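Single-stranded DNA specific exonuclease RecJ (Thermus thermophilus, PDB 2ZXR) degrades single-stranded DNA exonucleolytically in the 5' to 3' direction, using divalent metal ions and preferring magnesium. Local coordinates at residues 25-28 with 29-33; 231-234 with 235-239; 498-501 with 502-505; 526-530 with 531-535; 542-546 with 547-551. All blocks are in the same frame, centred on the assembly; numbering follows the deposited sequence.

Contact 1 of 5, residues 25-28 with 29-33; sequences LEVG and PEAAL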
loop_
_atom_site.group_PDB
_atom_site.type_symbol
_atom_site.label_atom_id
_atom_site.label_comp_id
_atom_site.label_asym_id
_atom_site.label_seq_id
_atom_site.Cartn_x
_atom_site.Cartn_y
_atom_site.Cartn_z
ATOM N N LEU A 25 21.122 1.237 8.513
ATOM C CA LEU A 25 20.018 0.376 8.914
ATOM C C LEU A 25 20.493 -1.066 8.999
ATOM O O LEU A 25 19.737 -1.955 9.395
ATOM C CB LEU A 25 18.859 0.469 7.931
ATOM C CG LEU A 25 18.186 1.827 7.757
ATOM C CD1 LEU A 25 16.947 1.622 6.892
ATOM C CD2 LEU A 25 17.808 2.426 9.100
ATOM N N GLU A 26 21.748 -1.292 8.623
ATOM C CA GLU A 26 22.332 -2.622 8.657
ATOM C C GLU A 26 21.544 -3.643 7.821
ATOM O O GLU A 26 21.133 -4.682 8.331
ATOM C CB GLU A 26 22.430 -3.095 10.108
ATOM C CG GLU A 26 23.046 -2.038 11.039
ATOM C CD GLU A 26 23.217 -2.527 12.479
ATOM O OE1 GLU A 26 24.028 -3.458 12.713
ATOM O OE2 GLU A 26 22.538 -1.976 13.375
ATOM N N VAL A 27 21.343 -3.346 6.537
ATOM C CA VAL A 27 20.617 -4.255 5.653
ATOM C C VAL A 27 21.238 -4.318 4.265
ATOM O O VAL A 27 22.002 -3.440 3.870
ATOM C CB VAL A 27 19.117 -3.819 5.490
ATOM C CG1 VAL A 27 18.403 -3.837 6.850
ATOM C CG2 VAL A 27 19.038 -2.415 4.870
ATOM N N GLY A 28 20.911 -5.374 3.531
ATOM C CA GLY A 28 21.396 -5.512 2.174
ATOM C C GLY A 28 20.792 -4.481 1.225
ATOM O O GLY A 28 19.956 -3.663 1.631
ATOM N N PRO A 29 21.190 -4.501 -0.062
ATOM C CA PRO A 29 20.709 -3.568 -1.094
ATOM C C PRO A 29 19.198 -3.583 -1.438
ATOM O O PRO A 29 18.631 -2.546 -1.706
ATOM C CB PRO A 29 21.600 -3.895 -2.301
ATOM C CG PRO A 29 21.874 -5.375 -2.136
ATOM C CD PRO A 29 22.106 -5.511 -0.627
ATOM N N GLU A 30 18.548 -4.737 -1.414
ATOM C CA GLU A 30 17.115 -4.800 -1.725
ATOM C C GLU A 30 16.273 -4.025 -0.739
ATOM O O GLU A 30 15.525 -3.114 -1.110
ATOM C CB GLU A 30 16.629 -6.248 -1.741
ATOM C CG GLU A 30 17.288 -7.109 -2.795
ATOM C CD GLU A 30 18.670 -7.548 -2.380
ATOM O OE1 GLU A 30 18.978 -7.478 -1.159
ATOM O OE2 GLU A 30 19.437 -7.965 -3.271
ATOM N N ALA A 31 16.391 -4.393 0.528
ATOM C CA ALA A 31 15.647 -3.728 1.580
ATOM C C ALA A 31 16.017 -2.243 1.643
ATOM O O ALA A 31 15.148 -1.380 1.826
ATOM C CB ALA A 31 15.926 -4.414 2.917
ATOM N N ALA A 32 17.302 -1.930 1.482
ATOM C CA ALA A 32 17.723 -0.527 1.516
ATOM C C ALA A 32 17.036 0.254 0.399
ATOM O O ALA A 32 16.752 1.430 0.549
ATOM C CB ALA A 32 19.240 -0.410 1.382
ATOM N N LEU A 33 16.780 -0.401 -0.724
ATOM C CA LEU A 33 16.103 0.251 -1.837
ATOM C C LEU A 33 14.705 0.680 -1.356
ATOM O O LEU A 33 14.266 1.819 -1.588
ATOM C CB LEU A 33 15.965 -0.741 -2.994
ATOM C CG LEU A 33 16.669 -0.450 -4.315
ATOM C CD1 LEU A 33 16.791 -1.741 -5.141
ATOM C CD2 LEU A 33 15.875 0.592 -5.070
#
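Gly28 and Ala32 are joined by the first backbone bond of helix 29-37: Ala32 N gives its hydrogen to Gly28 O at 3.2 Å, with an N-H...O angle of 155°. Gly28 is the N-cap, and as a glycine it has no side-chain acceptor to offer the first turn. Pro29 suits the next position, because a residue in the first turn has no need of an N-H for an intrahelical bond and the ring already holds phi near its helical value. Val27, one residue before the cap, leans over the turn. Its CG2 lies 4.0 Å from Ala32 CB, and its CB is 4.1 Å from Ala31 CB. A chi1 of -61° sets CG2 between the backbone N and the carbonyl carbon, on the side facing Ala32. The pairing of Val27 with Ala32 spans the cap as a hydrophobic staple does, and the small alanines let the chain stay close. Ala32 also packs on Trp18, Val21 and Met22 of helix 15-25, while Trp18 NE1 bonds to Pro29 O. Glu26, with positive phi, is where the chain turns out of helix 15-25. The cap itself thus lacks a polar side chain, and the staple of Val27 and Ala32 adds apolar contact across it, in keeping with a turn wedged between neighbouring helices.

Contact 2 of 5, residues 231-234 with 235-239; sequences ALVK and EGLAR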
loop_
_atom_site.group_PDB
_atom_site.type_symbol
_atom_site.label_atom_id
_atom_site.label_comp_id
_atom_site.label_asym_id
_atom_site.label_seq_id
_atom_site.Cartn_x
_atom_site.Cartn_y
_atom_site.Cartn_z
ATOM N N ALA A 231 4.282 5.274 14.541
ATOM C CA ALA A 231 4.665 5.072 15.926
ATOM C C ALA A 231 3.465 4.663 16.777
ATOM O O ALA A 231 3.583 3.805 17.656
ATOM C CB ALA A 231 5.284 6.351 16.489
ATOM N N LEU A 232 2.313 5.278 16.506
ATOM C CA LEU A 232 1.110 4.988 17.275
ATOM C C LEU A 232 0.677 3.555 17.052
ATOM O O LEU A 232 0.381 2.820 18.019
ATOM C CB LEU A 232 -0.026 5.948 16.895
ATOM C CG LEU A 232 -1.356 5.632 17.615
ATOM C CD1 LEU A 232 -1.257 6.032 19.102
ATOM C CD2 LEU A 232 -2.468 6.362 16.962
ATOM N N VAL A 233 0.660 3.146 15.786
ATOM C CA VAL A 233 0.257 1.788 15.444
ATOM C C VAL A 233 1.231 0.743 16.034
ATOM O O VAL A 233 0.803 -0.262 16.574
ATOM C CB VAL A 233 0.092 1.660 13.890
ATOM C CG1 VAL A 233 -0.006 0.197 13.459
ATOM C CG2 VAL A 233 -1.202 2.434 13.471
ATOM N N LYS A 234 2.530 0.992 15.966
ATOM C CA LYS A 234 3.463 0.026 16.534
ATOM C C LYS A 234 3.148 -0.153 18.030
ATOM O O LYS A 234 3.050 -1.272 18.518
ATOM C CB LYS A 234 4.911 0.488 16.339
ATOM C CG LYS A 234 5.384 0.463 14.859
ATOM C CD LYS A 234 6.750 1.206 14.683
ATOM C CE LYS A 234 7.942 0.279 14.831
ATOM N NZ LYS A 234 8.331 -0.284 13.472
ATOM N N GLU A 235 2.978 0.950 18.742
ATOM C CA GLU A 235 2.659 0.887 20.165
ATOM C C GLU A 235 1.333 0.143 20.421
ATOM O O GLU A 235 1.279 -0.774 21.231
ATOM C CB GLU A 235 2.570 2.308 20.735
ATOM C CG GLU A 235 2.334 2.408 22.253
ATOM C CD GLU A 235 3.490 1.844 23.076
ATOM O OE1 GLU A 235 4.652 1.964 22.647
ATOM O OE2 GLU A 235 3.250 1.302 24.163
ATOM N N GLY A 236 0.267 0.544 19.730
ATOM C CA GLY A 236 -1.025 -0.080 19.938
ATOM C C GLY A 236 -1.126 -1.541 19.537
ATOM O O GLY A 236 -1.740 -2.336 20.257
ATOM N N LEU A 237 -0.531 -1.913 18.408
ATOM C CA LEU A 237 -0.600 -3.308 17.987
ATOM C C LEU A 237 0.059 -4.182 19.030
ATOM O O LEU A 237 -0.389 -5.296 19.283
ATOM C CB LEU A 237 0.095 -3.519 16.639
ATOM C CG LEU A 237 -0.505 -2.910 15.369
ATOM C CD1 LEU A 237 0.394 -3.219 14.156
ATOM C CD2 LEU A 237 -1.871 -3.474 15.155
ATOM N N ALA A 238 1.138 -3.673 19.626
ATOM C CA ALA A 238 1.854 -4.414 20.667
ATOM C C ALA A 238 0.992 -4.558 21.937
ATOM O O ALA A 238 1.112 -5.549 22.650
ATOM C CB ALA A 238 3.187 -3.694 21.019
ATOM N N ARG A 239 0.109 -3.588 22.204
ATOM C CA ARG A 239 -0.709 -3.656 23.434
ATOM C C ARG A 239 -2.003 -4.479 23.352
ATOM O O ARG A 239 -2.544 -4.908 24.371
ATOM C CB ARG A 239 -0.975 -2.214 23.957
ATOM C CG ARG A 239 0.383 -1.483 24.243
ATOM C CD ARG A 239 0.362 0.006 24.700
ATOM N NE ARG A 239 0.005 0.063 26.099
ATOM C CZ ARG A 239 0.827 0.304 27.115
ATOM N NH1 ARG A 239 2.113 0.553 26.944
ATOM N NH2 ARG A 239 0.342 0.221 28.324
#
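Val233 and Leu237, one turn apart on helix 227-239, make the tight side of this contact. The two side chains lie next to each other and point the same way, with Val233 CG1 only 3.5 Å from Leu237 CD1. Val233 places CG1 anti to the backbone N (chi1 167°), which swings that methyl along the helix toward the leucine. Leu237 CG also comes down to 3.2 Å from Val233 O, the same oxygen that receives Leu237 N at 2.8 Å in a nearly straight bond. Branched and long apolar residues fit this stripe, since Val233 meets Thr218 and Ile219 of helix 211-220 and Leu237 meets Ala261 and Val264 of helix 261-277. Leu232 packs on helix 211-220 as well, which sets this part of the helix close to the metal-binding Asp221. Gly236 N bonds equally closely to Leu232 O.

The other side is looser and polar. Ala238 N reaches Lys234 O at 3.3 Å, and the exposed methyl of Ala238 adds little. Lys234 bends at its last two torsions and its ammonium bonds to Leu46 O. Glu235 turns at chi2, bringing OE2 to 3.1 Å from Arg239 NH1 in a salt bridge that spans one helical turn (i to i+4); the oxygen lies in the guanidinium plane, with an N-H...O angle of 160°. Opposite charges four residues apart suit a partly exposed helix surface, and the arginine, at the C-terminal end, probably also interacts favourably with the helix dipole.

Contact 3 of 5, residues 498-501 with 502-505; sequences ALPP and EVEV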
loop_
_atom_site.group_PDB
_atom_site.type_symbol
_atom_site.label_atom_id
_atom_site.label_comp_id
_atom_site.label_asym_id
_atom_site.label_seq_id
_atom_site.Cartn_x
_atom_site.Cartn_y
_atom_site.Cartn_z
ATOM N N ALA A 498 -2.708 -22.645 -17.601
ATOM C CA ALA A 498 -1.668 -22.920 -18.583
ATOM C C ALA A 498 -0.987 -21.553 -18.782
ATOM O O ALA A 498 -1.594 -20.592 -19.269
ATOM C CB ALA A 498 -2.276 -23.418 -19.899
ATOM N N LEU A 499 0.268 -21.469 -18.379
ATOM C CA LEU A 499 1.007 -20.225 -18.496
ATOM C C LEU A 499 1.709 -20.082 -19.843
ATOM O O LEU A 499 2.124 -21.072 -20.456
ATOM C CB LEU A 499 2.053 -20.134 -17.378
ATOM C CG LEU A 499 1.607 -20.216 -15.913
ATOM C CD1 LEU A 499 0.427 -19.279 -15.690
ATOM C CD2 LEU A 499 1.238 -21.639 -15.556
ATOM N N PRO A 500 1.838 -18.842 -20.334
ATOM C CA PRO A 500 2.526 -18.712 -21.618
ATOM C C PRO A 500 3.937 -19.289 -21.476
ATOM O O PRO A 500 4.386 -19.587 -20.362
ATOM C CB PRO A 500 2.501 -17.204 -21.885
ATOM C CG PRO A 500 2.203 -16.580 -20.539
ATOM C CD PRO A 500 1.280 -17.558 -19.887
ATOM N N PRO A 501 4.649 -19.478 -22.600
ATOM C CA PRO A 501 6.008 -20.035 -22.519
ATOM C C PRO A 501 6.952 -19.207 -21.645
ATOM O O PRO A 501 7.898 -19.730 -21.048
ATOM C CB PRO A 501 6.441 -20.109 -23.989
ATOM C CG PRO A 501 5.602 -19.057 -24.662
ATOM C CD PRO A 501 4.267 -19.185 -23.993
ATOM N N GLU A 502 6.686 -17.912 -21.578
ATOM C CA GLU A 502 7.475 -17.010 -20.761
ATOM C C GLU A 502 6.531 -16.098 -20.001
ATOM O O GLU A 502 5.564 -15.568 -20.570
ATOM C CB GLU A 502 8.396 -16.156 -21.623
ATOM C CG GLU A 502 9.853 -16.581 -21.618
ATOM C CD GLU A 502 10.751 -15.432 -22.046
ATOM O OE1 GLU A 502 11.988 -15.612 -22.131
ATOM O OE2 GLU A 502 10.200 -14.332 -22.294
ATOM N N VAL A 503 6.816 -15.896 -18.718
ATOM C CA VAL A 503 5.978 -15.038 -17.890
ATOM C C VAL A 503 6.757 -14.001 -17.095
ATOM O O VAL A 503 7.981 -14.073 -16.939
ATOM C CB VAL A 503 5.158 -15.862 -16.865
ATOM C CG1 VAL A 503 4.218 -16.818 -17.572
ATOM C CG2 VAL A 503 6.099 -16.625 -15.961
ATOM N N GLU A 504 6.019 -13.024 -16.601
ATOM C CA GLU A 504 6.559 -11.976 -15.754
ATOM C C GLU A 504 5.658 -12.047 -14.529
ATOM O O GLU A 504 4.459 -12.239 -14.665
ATOM C CB GLU A 504 6.416 -10.608 -16.416
ATOM C CG GLU A 504 7.703 -10.098 -16.966
ATOM C CD GLU A 504 7.556 -8.772 -17.633
ATOM O OE1 GLU A 504 8.608 -8.132 -17.796
ATOM O OE2 GLU A 504 6.415 -8.373 -17.996
ATOM N N VAL A 505 6.233 -11.904 -13.346
ATOM C CA VAL A 505 5.454 -11.976 -12.111
ATOM C C VAL A 505 5.800 -10.856 -11.153
ATOM O O VAL A 505 6.982 -10.585 -10.932
ATOM C CB VAL A 505 5.732 -13.276 -11.335
ATOM C CG1 VAL A 505 4.984 -13.229 -9.976
ATOM C CG2 VAL A 505 5.304 -14.491 -12.152
#
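Glu504 OE2 is gripped by two groups from the chain around the end of strand 517-528: Arg528 NE, in a salt bridge, and Glu531 N, in a weak hydrogen bond. Nearer the loop the contact is apolar, and no hydrogen bond joins 498-501 to 502-505. Neither Pro500 nor Pro501 has an N-H to give, and although Glu502 N lies 3.1 Å from Pro500 O, the angle is too poor for a bond. The turn is instead shaped by the rings, which restrict phi at both positions, and by the apolar side of Val503.

Val503 CG1 carries that packing. It meets Pro500 CG at 3.6 Å and Pro500 CD at 3.8 Å, the two side chains crossing at about a right angle, and it touches Leu499 CB at 4.0 Å. With chi1 at -62°, CG1 stands anti to the carbonyl carbon and faces back toward the loop. A beta-branched residue suits the extended backbone where strand 503-514 opens, and CG1 supplies the methyl that meets the proline. The strand belongs to the OB domain, where Val503 pairs through its backbone with Gly466 of the neighbouring strand end and packs on Leu484. Leu499 fits as a bridge from the loop to this barrel-type sheet, touching Leu480 and Leu527. Pro501 and Glu502 take the outer side of the bend. The glutamate chain is extended beyond CG, its CB and CG running past the Pro501 carbonyl with CG 3.8 Å from Pro501 O, and a charged residue is at home there because Glu502 is exposed.

Contact 4 of 5, residues 526-530 with 531-535; sequences DLRKP and EALEG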
loop_
_atom_site.group_PDB
_atom_site.type_symbol
_atom_site.label_atom_id
_atom_site.label_comp_id
_atom_site.label_asym_id
_atom_site.label_seq_id
_atom_site.Cartn_x
_atom_site.Cartn_y
_atom_site.Cartn_z
ATOM N N ASP A 526 0.342 -10.303 -9.414
ATOM C CA ASP A 526 -0.023 -10.163 -10.822
ATOM C C ASP A 526 0.932 -11.042 -11.606
ATOM O O ASP A 526 2.061 -11.293 -11.172
ATOM C CB ASP A 526 0.024 -8.718 -11.341
ATOM C CG ASP A 526 -0.824 -8.528 -12.626
ATOM O OD1 ASP A 526 -1.479 -9.504 -13.074
ATOM O OD2 ASP A 526 -0.849 -7.409 -13.197
ATOM N N LEU A 527 0.458 -11.518 -12.750
ATOM C CA LEU A 527 1.226 -12.415 -13.603
ATOM C C LEU A 527 0.812 -12.170 -15.060
ATOM O O LEU A 527 -0.386 -11.992 -15.346
ATOM C CB LEU A 527 0.923 -13.851 -13.166
ATOM C CG LEU A 527 1.380 -15.084 -13.935
ATOM C CD1 LEU A 527 0.988 -16.303 -13.115
ATOM C CD2 LEU A 527 0.712 -15.149 -15.310
ATOM N N ARG A 528 1.789 -12.175 -15.974
ATOM C CA ARG A 528 1.491 -11.909 -17.379
ATOM C C ARG A 528 2.573 -12.326 -18.383
ATOM O O ARG A 528 3.701 -12.663 -18.020
ATOM C CB ARG A 528 1.252 -10.411 -17.560
ATOM C CG ARG A 528 2.538 -9.602 -17.408
ATOM C CD ARG A 528 2.350 -8.106 -17.630
ATOM N NE ARG A 528 3.639 -7.409 -17.662
ATOM C CZ ARG A 528 3.784 -6.104 -17.884
ATOM N NH1 ARG A 528 2.719 -5.344 -18.092
ATOM N NH2 ARG A 528 4.991 -5.558 -17.895
ATOM N N LYS A 529 2.207 -12.297 -19.657
ATOM C CA LYS A 529 3.155 -12.583 -20.720
ATOM C C LYS A 529 3.938 -11.277 -20.696
ATOM O O LYS A 529 3.350 -10.213 -20.542
ATOM C CB LYS A 529 2.424 -12.753 -22.052
ATOM C CG LYS A 529 3.313 -12.650 -23.288
ATOM C CD LYS A 529 2.496 -12.855 -24.569
ATOM C CE LYS A 529 3.364 -12.762 -25.815
ATOM N NZ LYS A 529 4.105 -11.471 -25.860
ATOM N N PRO A 530 5.268 -11.335 -20.834
ATOM C CA PRO A 530 6.082 -10.109 -20.808
ATOM C C PRO A 530 5.516 -8.985 -21.669
ATOM O O PRO A 530 5.006 -9.226 -22.752
ATOM C CB PRO A 530 7.444 -10.598 -21.295
ATOM C CG PRO A 530 7.471 -12.027 -20.800
ATOM C CD PRO A 530 6.092 -12.511 -21.154
ATOM N N GLU A 531 5.600 -7.753 -21.185
ATOM C CA GLU A 531 5.078 -6.617 -21.935
ATOM C C GLU A 531 5.847 -5.344 -21.631
ATOM O O GLU A 531 6.916 -5.368 -21.012
ATOM C CB GLU A 531 3.601 -6.389 -21.592
ATOM C CG GLU A 531 2.707 -7.583 -21.911
ATOM C CD GLU A 531 1.288 -7.446 -21.365
ATOM O OE1 GLU A 531 0.523 -8.441 -21.442
ATOM O OE2 GLU A 531 0.939 -6.351 -20.860
ATOM N N ALA A 532 5.283 -4.226 -22.071
ATOM C CA ALA A 532 5.888 -2.928 -21.834
ATOM C C ALA A 532 6.222 -2.919 -20.354
ATOM O O ALA A 532 5.444 -3.424 -19.536
ATOM C CB ALA A 532 4.888 -1.808 -22.165
ATOM N N LEU A 533 7.380 -2.363 -20.015
ATOM C CA LEU A 533 7.819 -2.300 -18.630
ATOM C C LEU A 533 8.379 -0.906 -18.422
ATOM O O LEU A 533 9.379 -0.557 -19.022
ATOM C CB LEU A 533 8.905 -3.348 -18.406
ATOM C CG LEU A 533 9.080 -3.951 -17.013
ATOM C CD1 LEU A 533 10.327 -4.852 -17.001
ATOM C CD2 LEU A 533 9.198 -2.837 -15.987
ATOM N N GLU A 534 7.727 -0.103 -17.588
ATOM C CA GLU A 534 8.182 1.256 -17.334
ATOM C C GLU A 534 9.360 1.340 -16.370
ATOM O O GLU A 534 9.525 0.491 -15.491
ATOM C CB GLU A 534 7.035 2.100 -16.784
ATOM C CG GLU A 534 5.810 2.139 -17.675
ATOM C CD GLU A 534 5.056 3.454 -17.559
ATOM O OE1 GLU A 534 4.436 3.703 -16.494
ATOM O OE2 GLU A 534 5.096 4.247 -18.534
ATOM N N GLY A 535 10.186 2.363 -16.543
ATOM C CA GLY A 535 11.319 2.543 -15.662
ATOM C C GLY A 535 12.623 2.845 -16.360
ATOM O O GLY A 535 12.717 2.792 -17.580
#
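The guanidinium of Arg528 has Glu531 CB over the centre of one face, 3.7 Å above the plane, and Ala532 O near its edge. NH2 bonds to Ala532 O at 2.7 Å; the bond is bent, with an N-H...O angle of 138°, and the oxygen is tilted from the guanidinium plane. Glu531 adds its charge from a different direction. Its OE2 is 3.4 Å from Arg528 NH1 but well out of the plane, so this salt bridge is electrostatic and no N-H points at the oxygen. The two flat groups stand 36° apart. Arg528 CG sits between the backbone N and the carbonyl carbon (chi1 70°), and the extended chain beyond brings the guanidinium alongside Glu531 and Ala532. A long residue is needed to span that distance, and arginine serves several partners: NE pairs with Glu504, and the cation also meets Trp7. The Pro530 ring restricts phi where the chain turns from Arg528 to Glu531. Leu533 is buried on Val9, and Glu534 pairs by its backbone with Trp7 and Val9. The arginine thus ties the chain leaving strand 517-528 to the end of that inner strand of the OB-domain sheet.

Contact 5 of 5, residues 542-546 with 547-551; sequences YPLPL and LEALA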
loop_
_atom_site.group_PDB
_atom_site.type_symbol
_atom_site.label_atom_id
_atom_site.label_comp_id
_atom_site.label_asym_id
_atom_site.label_seq_id
_atom_site.Cartn_x
_atom_site.Cartn_y
_atom_site.Cartn_z
ATOM N N TYR A 542 21.887 0.999 -25.797
ATOM C CA TYR A 542 20.877 0.139 -26.387
ATOM C C TYR A 542 21.324 -1.282 -26.610
ATOM O O TYR A 542 22.137 -1.545 -27.500
ATOM C CB TYR A 542 20.421 0.732 -27.716
ATOM C CG TYR A 542 19.764 2.082 -27.536
ATOM C CD1 TYR A 542 20.511 3.202 -27.173
ATOM C CD2 TYR A 542 18.378 2.226 -27.683
ATOM C CE1 TYR A 542 19.897 4.433 -26.966
ATOM C CE2 TYR A 542 17.757 3.451 -27.471
ATOM C CZ TYR A 542 18.518 4.541 -27.117
ATOM O OH TYR A 542 17.886 5.739 -26.905
ATOM N N PRO A 543 20.790 -2.222 -25.812
ATOM C CA PRO A 543 21.142 -3.641 -25.922
ATOM C C PRO A 543 20.903 -4.178 -27.317
ATOM O O PRO A 543 19.850 -3.925 -27.917
ATOM C CB PRO A 543 20.218 -4.329 -24.901
ATOM C CG PRO A 543 20.050 -3.285 -23.851
ATOM C CD PRO A 543 19.895 -1.991 -24.662
ATOM N N LEU A 544 21.879 -4.939 -27.798
ATOM C CA LEU A 544 21.820 -5.584 -29.102
ATOM C C LEU A 544 22.360 -6.997 -28.867
ATOM O O LEU A 544 23.362 -7.166 -28.176
ATOM C CB LEU A 544 22.719 -4.853 -30.094
ATOM C CG LEU A 544 22.805 -5.355 -31.533
ATOM C CD1 LEU A 544 21.513 -5.052 -32.275
ATOM C CD2 LEU A 544 23.967 -4.651 -32.237
ATOM N N PRO A 545 21.686 -8.021 -29.417
ATOM C CA PRO A 545 22.101 -9.419 -29.276
ATOM C C PRO A 545 23.537 -9.601 -29.794
ATOM O O PRO A 545 23.917 -8.982 -30.787
ATOM C CB PRO A 545 21.085 -10.170 -30.130
ATOM C CG PRO A 545 19.847 -9.308 -30.004
ATOM C CD PRO A 545 20.418 -7.916 -30.159
ATOM N N LEU A 546 24.318 -10.447 -29.127
ATOM C CA LEU A 546 25.707 -10.671 -29.534
ATOM C C LEU A 546 25.862 -11.083 -31.003
ATOM O O LEU A 546 26.777 -10.617 -31.695
ATOM C CB LEU A 546 26.379 -11.727 -28.661
ATOM C CG LEU A 546 27.846 -11.958 -29.068
ATOM C CD1 LEU A 546 28.633 -10.676 -28.844
ATOM C CD2 LEU A 546 28.473 -13.092 -28.247
ATOM N N LEU A 547 24.984 -11.965 -31.477
ATOM C CA LEU A 547 25.058 -12.405 -32.869
ATOM C C LEU A 547 24.967 -11.201 -33.796
ATOM O O LEU A 547 25.780 -11.050 -34.706
ATOM C CB LEU A 547 23.922 -13.380 -33.194
ATOM C CG LEU A 547 23.910 -14.663 -32.373
ATOM C CD1 LEU A 547 22.646 -15.453 -32.691
ATOM C CD2 LEU A 547 25.156 -15.479 -32.675
ATOM N N GLU A 548 23.978 -10.347 -33.578
ATOM C CA GLU A 548 23.846 -9.174 -34.428
ATOM C C GLU A 548 25.065 -8.275 -34.338
ATOM O O GLU A 548 25.531 -7.766 -35.347
ATOM C CB GLU A 548 22.604 -8.367 -34.066
ATOM C CG GLU A 548 21.313 -8.991 -34.523
ATOM C CD GLU A 548 20.114 -8.128 -34.188
ATOM O OE1 GLU A 548 20.161 -6.907 -34.474
ATOM O OE2 GLU A 548 19.124 -8.672 -33.647
ATOM N N ALA A 549 25.585 -8.075 -33.134
ATOM C CA ALA A 549 26.738 -7.206 -32.960
ATOM C C ALA A 549 27.974 -7.711 -33.709
ATOM O O ALA A 549 28.692 -6.923 -34.336
ATOM C CB ALA A 549 27.063 -7.040 -31.461
ATOM N N LEU A 550 28.225 -9.015 -33.623
ATOM C CA LEU A 550 29.391 -9.602 -34.266
ATOM C C LEU A 550 29.294 -9.535 -35.777
ATOM O O LEU A 550 30.297 -9.342 -36.446
ATOM C CB LEU A 550 29.595 -11.055 -33.792
ATOM C CG LEU A 550 30.048 -11.177 -32.326
ATOM C CD1 LEU A 550 29.975 -12.625 -31.875
ATOM C CD2 LEU A 550 31.454 -10.615 -32.158
ATOM N N ALA A 551 28.088 -9.677 -36.311
ATOM C CA ALA A 551 27.898 -9.598 -37.760
ATOM C C ALA A 551 28.312 -8.204 -38.240
ATOM O O ALA A 551 29.039 -8.067 -39.219
ATOM C CB ALA A 551 26.429 -9.865 -38.136
#
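Leu544 points its CB toward helix 546-554, and the rest of the side chain lies across Glu548 at about a right angle. CG meets Glu548 CB at 3.9 Å. Beyond it the branches part: CD1 approaches Glu548 OE1 to 3.2 Å, a close meeting of methyl and carboxylate oxygen, while CD2 lies 3.8 Å from Ala549 CA and 4.0 Å from its CB. With CG anti to the backbone N (chi1 -180°), the leucine reaches forward over the first turn. Pro545 is the N-cap, so Leu544 and Ala549 flank it as the pair of a hydrophobic staple. This turn leads from strand 541-543 into the helix of a beta-alpha-beta crossover, which passes over two strands of the parallel sheet to reach strand 558-560. Ala549 N bonds to Pro545 O at 3.0 Å, and its small side chain packs on Leu589 and Ala604. The extended Glu548 chain runs beside the Pro545 ring, OE2 lying 3.8 Å from Pro545 CG; an acidic residue in the first turn probably gains from the helix dipole. On another side of the helix, Leu546 and Leu550 pack one turn apart, Leu546 CG to Leu550 CD1 at 3.6 Å.

Contacts 3 and 4 are the one pair that touch: strands 503-514 and 517-528 are neighbours in the OB sheet, and Glu504 OE2 meets Arg528 NE in a salt bridge of 3.0 Å. Contact 2 lies nearest the metal site, the side chain of Leu232 being about 12 Å from the magnesium ion and about 8 Å from that of Asp84. It sits across the chain's centre from contacts 3, 4 and 5, its centre about 56 Å from that of contact 5 in the C-terminal domain. Contact 1 lies between contacts 2 and 4, with nearest atoms about 11 Å from contact 2 and about 12 Å from contact 4.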